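Local structure of uncharacterized protein (3H04) at residues S129-Y143 / D220-M232. The protein is of unknown function but probably acts as an alpha/beta-hydrolase, perhaps an esterase related to the feruloyl esterases. Residues are numbered along the deposited sequence; the frame is centred on the assembly and turned at random.
Sequences SRINTEPFKTTNSYY and DYDVPVEESEHIM
The guanidinium of Arg-130 lies flat on the imidazole of His-230, planes 4° apart and centres separated by 3.8 Å, while its edge grips Glu-227. Arg-130 NE donates to the syn lone pair of Glu-227 OE1 at 2.8 Å, nearly straight (175°), whereas the second bond is weak and long, 3.3 Å from NH2 to OE2, in keeping with the carboxylate being turned out of the guanidinium plane. The stack and the in-plane NE bond together should hold the guanidinium in its orientation. The fully extended chain from CG to NE carries the group to helix 226-232. Water 1 takes the N-H of Ser-129 and donates to both O and OE1 of Glu-227, giving OE1 a second donor beside the arginine, which would favour the charged carboxylate. Water 2 lies near the imidazole plane, joining Ser-129 OG with His-230 NE2.

Farther along the contact, Pro-135 CG meets Pro-224 CG at 3.6 Å. Beyond them the rings of Tyr-142 and Tyr-221 stack face to face, with centroids 3.7 Å apart and planes at 16°. Next to this stack Asn-140 ND2 donates to Tyr-221 O, 2.9 Å away and in both the amide and carbonyl planes, while Asn-140 OD1 caps the helix that follows through weak bonds. Tyr-143 OH gives a very short bond to Asp-222 OD1, which is also bonded to Tyr-176 of helix 173-182.

Asp-220 OD1 closes an Asx turn with Asp-222 N, and its OD2 is bonded to His-248. Asp-220, His-248 and Ser-104 have the geometry of a Ser-His-Asp triad, an unconfirmed role consistent with an alpha/beta-hydrolase whose acid-bearing loop, after strand 212-217, packs against the helical insertion following strand 121-125.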
loop_
_atom_site.group_PDB
_atom_site.type_symbol
_atom_site.label_atom_id
_atom_site.label_comp_id
_atom_site.label_asym_id
_atom_site.label_seq_id
_atom_site.Cartn_x
_atom_site.Cartn_y
_atom_site.Cartn_z
ATOM N N SER A 129 -0.334 -2.376 -9.971
ATOM C CA SER A 129 -0.595 -3.833 -9.931
ATOM C C SER A 129 0.601 -4.683 -10.411
ATOM O O SER A 129 0.494 -5.903 -10.612
ATOM C CB SER A 129 -1.796 -4.121 -10.835
ATOM O OG SER A 129 -1.510 -3.837 -12.220
ATOM N N ARG A 130 1.693 -4.006 -10.728
ATOM C CA ARG A 130 2.848 -4.680 -11.324
ATOM C C ARG A 130 4.101 -3.866 -11.008
ATOM O O ARG A 130 4.014 -2.648 -10.807
ATOM C CB ARG A 130 2.643 -4.823 -12.834
ATOM C CG ARG A 130 2.243 -3.485 -13.447
ATOM C CD ARG A 130 2.004 -3.491 -14.934
ATOM N NE ARG A 130 1.637 -2.140 -15.381
ATOM C CZ ARG A 130 1.318 -1.839 -16.639
ATOM N NH1 ARG A 130 1.312 -2.776 -17.564
ATOM N NH2 ARG A 130 1.014 -0.592 -16.981
ATOM N N ILE A 131 5.241 -4.545 -10.924
ATOM C CA ILE A 131 6.558 -3.880 -10.785
ATOM C C ILE A 131 7.373 -3.882 -12.071
ATOM O O ILE A 131 8.284 -3.066 -12.207
ATOM C CB ILE A 131 7.398 -4.452 -9.635
ATOM C CG1 ILE A 131 7.598 -5.945 -9.751
ATOM C CG2 ILE A 131 6.689 -4.161 -8.300
ATOM C CD1 ILE A 131 8.535 -6.485 -8.722
ATOM N N ASN A 132 7.031 -4.766 -13.005
ATOM C CA ASN A 132 7.719 -4.890 -14.279
ATOM C C ASN A 132 7.187 -3.855 -15.233
ATOM O O ASN A 132 6.440 -4.191 -16.154
ATOM C CB ASN A 132 7.534 -6.290 -14.884
ATOM C CG ASN A 132 8.304 -6.466 -16.181
ATOM O OD1 ASN A 132 9.206 -5.675 -16.494
ATOM N ND2 ASN A 132 7.962 -7.497 -16.943
ATOM N N THR A 133 7.581 -2.602 -15.041
ATOM C CA THR A 133 7.060 -1.497 -15.850
ATOM C C THR A 133 8.221 -0.506 -16.039
ATOM O O THR A 133 9.139 -0.440 -15.204
ATOM C CB THR A 133 5.718 -0.878 -15.192
ATOM O OG1 THR A 133 5.608 -1.211 -13.792
ATOM C CG2 THR A 133 4.517 -1.427 -15.785
ATOM N N GLU A 134 8.267 0.244 -17.131
ATOM C CA GLU A 134 9.511 0.985 -17.408
ATOM C C GLU A 134 9.828 2.084 -16.345
ATOM O O GLU A 134 10.990 2.246 -15.931
ATOM C CB GLU A 134 9.523 1.547 -18.837
ATOM C CG GLU A 134 10.916 1.568 -19.512
ATOM C CD GLU A 134 11.667 0.195 -19.606
ATOM O OE1 GLU A 134 11.039 -0.849 -19.881
ATOM O OE2 GLU A 134 12.914 0.167 -19.423
ATOM N N PRO A 135 8.814 2.828 -15.904
ATOM C CA PRO A 135 9.034 3.826 -14.842
ATOM C C PRO A 135 9.629 3.269 -13.545
ATOM O O PRO A 135 10.262 4.027 -12.800
ATOM C CB PRO A 135 7.630 4.356 -14.570
ATOM C CG PRO A 135 6.915 4.165 -15.788
ATOM C CD PRO A 135 7.436 2.899 -16.413
ATOM N N PHE A 136 9.396 1.989 -13.239
ATOM C CA PHE A 136 10.054 1.373 -12.091
ATOM C C PHE A 136 11.445 0.800 -12.366
ATOM O O PHE A 136 12.246 0.664 -11.454
ATOM C CB PHE A 136 9.185 0.294 -11.483
ATOM C CG PHE A 136 7.875 0.803 -10.954
ATOM C CD1 PHE A 136 7.698 2.141 -10.602
ATOM C CD2 PHE A 136 6.813 -0.065 -10.785
ATOM C CE1 PHE A 136 6.480 2.611 -10.106
ATOM C CE2 PHE A 136 5.595 0.402 -10.318
ATOM C CZ PHE A 136 5.439 1.749 -9.955
ATOM N N LYS A 137 11.710 0.463 -13.613
ATOM C CA LYS A 137 13.003 -0.052 -14.031
ATOM C C LYS A 137 14.032 1.066 -14.244
ATOM O O LYS A 137 15.203 0.913 -13.909
ATOM C CB LYS A 137 12.825 -0.830 -15.324
ATOM C CG LYS A 137 12.067 -2.125 -15.155
ATOM C CD LYS A 137 11.756 -2.811 -16.518
ATOM C CE LYS A 137 13.014 -3.179 -17.280
ATOM N NZ LYS A 137 12.682 -3.487 -18.668
ATOM N N THR A 138 13.584 2.205 -14.757
ATOM C CA THR A 138 14.490 3.266 -15.125
ATOM C C THR A 138 14.568 4.372 -14.062
ATOM O O THR A 138 13.838 4.378 -13.069
ATOM C CB THR A 138 14.063 3.880 -16.466
ATOM O OG1 THR A 138 12.780 4.470 -16.292
ATOM C CG2 THR A 138 13.947 2.803 -17.578
ATOM N N THR A 139 15.500 5.286 -14.276
ATOM C CA THR A 139 15.647 6.465 -13.444
ATOM C C THR A 139 14.405 7.311 -13.454
ATOM O O THR A 139 13.856 7.566 -14.503
ATOM C CB THR A 139 16.825 7.321 -13.957
ATOM O OG1 THR A 139 18.020 6.626 -13.629
ATOM C CG2 THR A 139 16.851 8.689 -13.301
ATOM N N ASN A 140 13.952 7.719 -12.273
ATOM C CA ASN A 140 12.853 8.666 -12.143
ATOM C C ASN A 140 13.428 10.089 -12.039
ATOM O O ASN A 140 14.194 10.400 -11.118
ATOM C CB ASN A 140 11.995 8.318 -10.930
ATOM C CG ASN A 140 10.790 9.258 -10.742
ATOM O OD1 ASN A 140 10.938 10.489 -10.587
ATOM N ND2 ASN A 140 9.612 8.675 -10.665
ATOM N N SER A 141 13.055 10.926 -13.018
ATOM C CA SER A 141 13.447 12.349 -13.100
ATOM C C SER A 141 13.257 13.162 -11.842
ATOM O O SER A 141 14.098 14.003 -11.494
ATOM C CB SER A 141 12.583 13.055 -14.184
ATOM O OG SER A 141 13.053 12.708 -15.441
ATOM N N TYR A 142 12.106 12.986 -11.218
ATOM C CA TYR A 142 11.751 13.757 -10.037
ATOM C C TYR A 142 12.742 13.506 -8.909
ATOM O O TYR A 142 13.074 14.432 -8.185
ATOM C CB TYR A 142 10.320 13.453 -9.626
ATOM C CG TYR A 142 9.844 14.175 -8.407
ATOM C CD1 TYR A 142 9.193 15.428 -8.504
ATOM C CD2 TYR A 142 9.989 13.609 -7.155
ATOM C CE1 TYR A 142 8.766 16.119 -7.336
ATOM C CE2 TYR A 142 9.567 14.266 -6.005
ATOM C CZ TYR A 142 8.963 15.535 -6.110
ATOM O OH TYR A 142 8.523 16.124 -4.967
ATOM N N TYR A 143 13.224 12.273 -8.770
ATOM C CA TYR A 143 14.135 11.893 -7.667
ATOM C C TYR A 143 15.624 12.026 -7.946
ATOM O O TYR A 143 16.436 11.950 -7.031
ATOM C CB TYR A 143 13.804 10.451 -7.255
ATOM C CG TYR A 143 12.434 10.331 -6.633
ATOM C CD1 TYR A 143 12.138 10.972 -5.432
ATOM C CD2 TYR A 143 11.446 9.600 -7.229
ATOM C CE1 TYR A 143 10.861 10.821 -4.827
ATOM C CE2 TYR A 143 10.177 9.454 -6.635
ATOM C CZ TYR A 143 9.892 10.114 -5.454
ATOM O OH TYR A 143 8.647 9.974 -4.867
ATOM N N ASP A 220 0.944 12.625 -11.326
ATOM C CA ASP A 220 1.764 11.909 -10.311
ATOM C C ASP A 220 3.133 11.611 -10.887
ATOM O O ASP A 220 3.240 10.985 -11.935
ATOM C CB ASP A 220 1.093 10.613 -9.950
ATOM C CG ASP A 220 1.680 9.961 -8.719
ATOM O OD1 ASP A 220 2.897 10.076 -8.467
ATOM O OD2 ASP A 220 0.890 9.301 -8.026
ATOM N N TYR A 221 4.147 12.139 -10.214
ATOM C CA TYR A 221 5.564 12.013 -10.601
ATOM C C TYR A 221 6.242 10.727 -10.061
ATOM O O TYR A 221 7.350 10.400 -10.479
ATOM C CB TYR A 221 6.357 13.231 -10.056
ATOM C CG TYR A 221 6.131 13.459 -8.557
ATOM C CD1 TYR A 221 6.784 12.669 -7.601
ATOM C CD2 TYR A 221 5.235 14.416 -8.104
ATOM C CE1 TYR A 221 6.554 12.836 -6.288
ATOM C CE2 TYR A 221 4.990 14.590 -6.764
ATOM C CZ TYR A 221 5.664 13.802 -5.856
ATOM O OH TYR A 221 5.423 13.948 -4.517
ATOM N N ASP A 222 5.576 10.004 -9.161
ATOM C CA ASP A 222 6.151 8.835 -8.479
ATOM C C ASP A 222 5.629 7.493 -9.065
ATOM O O ASP A 222 6.417 6.586 -9.411
ATOM C CB ASP A 222 5.818 8.932 -6.983
ATOM C CG ASP A 222 6.422 7.758 -6.159
ATOM O OD1 ASP A 222 7.491 7.905 -5.552
ATOM O OD2 ASP A 222 5.804 6.682 -6.114
ATOM N N VAL A 223 4.302 7.405 -9.221
ATOM C CA VAL A 223 3.619 6.279 -9.821
ATOM C C VAL A 223 2.796 6.860 -10.978
ATOM O O VAL A 223 1.870 7.588 -10.751
ATOM C CB VAL A 223 2.605 5.601 -8.880
ATOM C CG1 VAL A 223 1.866 4.479 -9.627
ATOM C CG2 VAL A 223 3.285 5.065 -7.664
ATOM N N PRO A 224 3.163 6.573 -12.195
ATOM C CA PRO A 224 2.393 7.159 -13.283
ATOM C C PRO A 224 0.876 6.805 -13.227
ATOM O O PRO A 224 0.517 5.682 -12.897
ATOM C CB PRO A 224 3.002 6.507 -14.523
ATOM C CG PRO A 224 4.264 6.023 -14.139
ATOM C CD PRO A 224 4.222 5.673 -12.683
ATOM N N VAL A 225 0.009 7.757 -13.577
ATOM C CA VAL A 225 -1.439 7.498 -13.607
ATOM C C VAL A 225 -1.813 6.351 -14.568
ATOM O O VAL A 225 -2.812 5.674 -14.388
ATOM C CB VAL A 225 -2.237 8.812 -13.958
ATOM C CG1 VAL A 225 -1.994 9.224 -15.415
ATOM C CG2 VAL A 225 -3.719 8.597 -13.649
ATOM N N GLU A 226 -0.994 6.116 -15.586
ATOM C CA GLU A 226 -1.174 4.905 -16.401
ATOM C C GLU A 226 -1.252 3.576 -15.645
ATOM O O GLU A 226 -1.864 2.611 -16.154
ATOM C CB GLU A 226 -0.141 4.818 -17.553
ATOM C CG GLU A 226 -0.309 5.918 -18.578
ATOM C CD GLU A 226 0.512 7.221 -18.275
ATOM O OE1 GLU A 226 0.936 7.490 -17.125
ATOM O OE2 GLU A 226 0.731 7.991 -19.227
ATOM N N GLU A 227 -0.671 3.487 -14.437
ATOM C CA GLU A 227 -0.792 2.246 -13.656
ATOM C C GLU A 227 -2.243 2.005 -13.217
ATOM O O GLU A 227 -2.722 0.852 -13.191
ATOM C CB GLU A 227 0.141 2.236 -12.446
ATOM C CG GLU A 227 1.639 2.219 -12.827
ATOM C CD GLU A 227 1.970 1.028 -13.774
ATOM O OE1 GLU A 227 1.467 -0.107 -13.530
ATOM O OE2 GLU A 227 2.707 1.222 -14.769
ATOM N N SER A 228 -2.941 3.086 -12.918
ATOM C CA SER A 228 -4.366 3.000 -12.596
ATOM C C SER A 228 -5.202 2.736 -13.844
ATOM O O SER A 228 -6.144 1.910 -13.790
ATOM C CB SER A 228 -4.854 4.278 -11.923
ATOM O OG SER A 228 -4.471 4.355 -10.553
ATOM N N GLU A 229 -4.864 3.417 -14.958
ATOM C CA GLU A 229 -5.557 3.168 -16.256
ATOM C C GLU A 229 -5.403 1.700 -16.639
ATOM O O GLU A 229 -6.364 1.067 -17.062
ATOM C CB GLU A 229 -5.031 4.078 -17.372
ATOM C CG GLU A 229 -5.220 5.562 -17.117
ATOM C CD GLU A 229 -4.431 6.486 -18.069
ATOM O OE1 GLU A 229 -3.657 6.016 -18.941
ATOM O OE2 GLU A 229 -4.622 7.705 -17.920
ATOM N N HIS A 230 -4.225 1.126 -16.406
ATOM C CA HIS A 230 -3.999 -0.315 -16.664
ATOM C C HIS A 230 -4.986 -1.221 -15.893
ATOM O O HIS A 230 -5.528 -2.194 -16.452
ATOM C CB HIS A 230 -2.571 -0.745 -16.320
ATOM C CG HIS A 230 -2.324 -2.220 -16.485
ATOM N ND1 HIS A 230 -2.373 -2.848 -17.705
ATOM C CD2 HIS A 230 -2.029 -3.187 -15.579
ATOM C CE1 HIS A 230 -2.135 -4.138 -17.551
ATOM N NE2 HIS A 230 -1.905 -4.367 -16.273
ATOM N N ILE A 231 -5.221 -0.899 -14.625
ATOM C CA ILE A 231 -6.136 -1.691 -13.810
ATOM C C ILE A 231 -7.564 -1.545 -14.371
ATOM O O ILE A 231 -8.255 -2.543 -14.619
ATOM C CB ILE A 231 -6.031 -1.257 -12.339
ATOM C CG1 ILE A 231 -4.679 -1.712 -11.790
ATOM C CG2 ILE A 231 -7.113 -1.887 -11.517
ATOM C CD1 ILE A 231 -4.240 -0.989 -10.587
ATOM N N MET A 232 -7.926 -0.316 -14.686
ATOM C CA MET A 232 -9.240 -0.010 -15.276
ATOM C C MET A 232 -9.427 -0.616 -16.658
ATOM O O MET A 232 -10.566 -0.719 -17.129
ATOM C CB MET A 232 -9.424 1.514 -15.412
ATOM C CG MET A 232 -9.000 2.304 -14.200
ATOM S SD MET A 232 -10.368 3.005 -13.261
ATOM C CE MET A 232 -10.883 4.226 -14.427
HETATM O O HOH W 1 -0.871 -0.948 -12.584
HETATM O O HOH W 2 -0.789 -5.893 -13.896
#